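49 protein (Murid herpesvirus 4, PDB 6A4V) probably interacts with the host poly(ADP-ribose) polymerase 1 and thereby facilitates replication of this gammaherpesvirus. Local coordinates at residues L66-V71 with K251-E256. Numbering follows the deposited sequence.
Sequences LCKLQV and KNHVKE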
loop_
_atom_site.group_PDB
_atom_site.type_symbol
_atom_site.label_atom_id
_atom_site.label_comp_id
_atom_site.label_asym_id
_atom_site.label_seq_id
_atom_site.Cartn_x
_atom_site.Cartn_y
_atom_site.Cartn_z
ATOM N N LEU B 66 10.128 2.148 21.321
ATOM C CA LEU B 66 9.807 1.212 20.330
ATOM C C LEU B 66 8.421 1.480 19.746
ATOM O O LEU B 66 8.294 1.470 18.523
ATOM C CB LEU B 66 9.884 -0.186 20.911
ATOM C CG LEU B 66 11.312 -0.668 21.025
ATOM C CD1 LEU B 66 11.311 -1.999 21.750
ATOM C CD2 LEU B 66 11.922 -0.790 19.633
ATOM N N CYS B 67 7.425 1.730 20.607
ATOM C CA CYS B 67 6.106 2.148 20.111
ATOM C C CYS B 67 6.342 3.334 19.158
ATOM O O CYS B 67 5.870 3.346 18.079
ATOM C CB CYS B 67 5.179 2.496 21.277
ATOM S SG CYS B 67 4.899 1.119 22.438
ATOM N N LYS B 68 7.156 4.306 19.582
ATOM C CA LYS B 68 7.279 5.552 18.884
ATOM C C LYS B 68 7.807 5.250 17.488
ATOM O O LYS B 68 7.298 5.812 16.503
ATOM C CB LYS B 68 8.216 6.528 19.604
ATOM C CG LYS B 68 7.760 6.995 20.979
ATOM C CD LYS B 68 7.904 8.518 21.287
ATOM C CE LYS B 68 8.291 8.806 22.735
ATOM N NZ LYS B 68 9.491 9.685 22.830
ATOM N N LEU B 69 8.725 4.282 17.433
ATOM C CA LEU B 69 9.375 3.848 16.271
ATOM C C LEU B 69 8.417 3.114 15.355
ATOM O O LEU B 69 8.619 3.175 14.155
ATOM C CB LEU B 69 10.548 2.932 16.623
ATOM C CG LEU B 69 11.800 3.693 17.071
ATOM C CD1 LEU B 69 12.828 2.745 17.652
ATOM C CD2 LEU B 69 12.361 4.537 15.938
ATOM N N GLN B 70 7.507 2.334 15.934
ATOM C CA GLN B 70 6.534 1.569 15.160
ATOM C C GLN B 70 5.576 2.529 14.479
ATOM O O GLN B 70 5.421 2.465 13.226
ATOM C CB GLN B 70 5.790 0.598 16.061
ATOM C CG GLN B 70 6.639 -0.619 16.342
ATOM C CD GLN B 70 5.970 -1.586 17.283
ATOM O OE1 GLN B 70 5.393 -1.199 18.305
ATOM N NE2 GLN B 70 6.057 -2.864 16.944
ATOM N N VAL B 71 5.147 3.554 15.234
ATOM C CA VAL B 71 4.349 4.598 14.670
ATOM C C VAL B 71 5.109 5.282 13.545
ATOM O O VAL B 71 4.475 5.608 12.538
ATOM C CB VAL B 71 3.980 5.685 15.685
ATOM C CG1 VAL B 71 3.474 6.918 14.979
ATOM C CG2 VAL B 71 2.963 5.143 16.681
ATOM N N LYS B 251 14.846 8.030 11.940
ATOM C CA LYS B 251 16.294 7.640 12.073
ATOM C C LYS B 251 16.908 8.039 13.439
ATOM O O LYS B 251 17.712 7.360 14.006
ATOM C CB LYS B 251 17.075 8.373 10.989
ATOM C CG LYS B 251 18.537 7.994 10.868
ATOM C CD LYS B 251 19.402 9.193 10.477
ATOM C CE LYS B 251 18.855 10.043 9.350
ATOM N NZ LYS B 251 19.846 11.100 9.016
ATOM N N ASN B 252 16.623 9.264 13.899
ATOM C CA ASN B 252 17.167 9.787 15.137
ATOM C C ASN B 252 16.563 9.073 16.360
ATOM O O ASN B 252 17.263 8.918 17.434
ATOM C CB ASN B 252 17.020 11.306 15.183
ATOM C CG ASN B 252 17.922 11.983 14.186
ATOM O OD1 ASN B 252 19.140 11.720 14.179
ATOM N ND2 ASN B 252 17.375 12.932 13.413
ATOM N N HIS B 253 15.330 8.593 16.270
ATOM C CA HIS B 253 14.802 7.899 17.441
ATOM C C HIS B 253 15.372 6.506 17.449
ATOM O O HIS B 253 15.497 5.969 18.534
ATOM C CB HIS B 253 13.297 7.835 17.556
ATOM C CG HIS B 253 12.651 9.026 18.165
ATOM N ND1 HIS B 253 12.563 9.198 19.540
ATOM C CD2 HIS B 253 11.958 10.039 17.586
ATOM C CE1 HIS B 253 11.868 10.298 19.764
ATOM N NE2 HIS B 253 11.516 10.859 18.578
ATOM N N VAL B 254 15.753 5.944 16.279
ATOM C CA VAL B 254 16.526 4.690 16.353
ATOM C C VAL B 254 17.837 4.950 17.128
ATOM O O VAL B 254 18.240 4.153 17.987
ATOM C CB VAL B 254 16.695 4.048 14.948
ATOM C CG1 VAL B 254 17.659 2.865 14.973
ATOM C CG2 VAL B 254 15.323 3.539 14.429
ATOM N N LYS B 255 18.513 6.091 16.881
ATOM C CA LYS B 255 19.789 6.317 17.631
ATOM C C LYS B 255 19.549 6.485 19.134
ATOM O O LYS B 255 20.325 5.960 19.875
ATOM C CB LYS B 255 20.599 7.455 17.034
ATOM C CG LYS B 255 21.522 6.906 15.945
ATOM C CD LYS B 255 21.700 7.830 14.820
ATOM C CE LYS B 255 22.270 7.175 13.580
ATOM N NZ LYS B 255 22.008 8.052 12.405
ATOM N N GLU B 256 18.453 7.164 19.511
ATOM C CA GLU B 256 18.048 7.303 20.827
ATOM C C GLU B 256 17.854 5.921 21.443
ATOM O O GLU B 256 18.354 5.690 22.520
ATOM C CB GLU B 256 16.749 8.099 20.943
ATOM C CG GLU B 256 16.168 8.023 22.329
ATOM C CD GLU B 256 14.898 8.784 22.646
ATOM O OE1 GLU B 256 14.825 9.242 23.778
ATOM O OE2 GLU B 256 13.960 8.850 21.814
HETATM O O HOH W 1 11.669 7.946 23.479
#
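The imidazole of His-253 is met obliquely by the ammonium of Lys-68, whose NZ stops 3.9 Å from CE1, while ND1 of the same ring is turned back to the carboxylate of Glu-256, one helical turn on. Ring and lysine sit on the more open side of an antiparallel helix pair in this predominantly helical protein: segments 66-71 and 251-256, on helices 61-85 and 238-262, run at 161° to each other, their axes 9.9 Å apart at closest approach. The His-253 ND1 to Glu-256 OE2 bond is short at 2.7 Å but bent (135° at the hydrogen), the oxygen tilted from the ring plane; it should limit the rotation of the imidazole. A water links the two segments, accepting from Lys-68 NZ and donating to Glu-256 OE2, so this carboxylate oxygen has two partners. The negative carboxylate would be expected to favour a protonated imidazole, the nearby ammonium to oppose it. Bends at chi2 (-136°) and beyond bring the Lys-68 amine to the histidine, and Asp-55 of helix 44-57 makes a long, weak ion pair with the same amine. On the buried side Leu-69 reaches over, with Leu-305 and Phe-250 also against it, and Val-254 continues the apolar layer to Leu-282 and Leu-286 of helix 274-289. Leu-69 CD2 rests 3.8 Å from His-253 CB. The same Leu-69 CD2 presses, at a tight 3.5 Å, on Val-254 CG2.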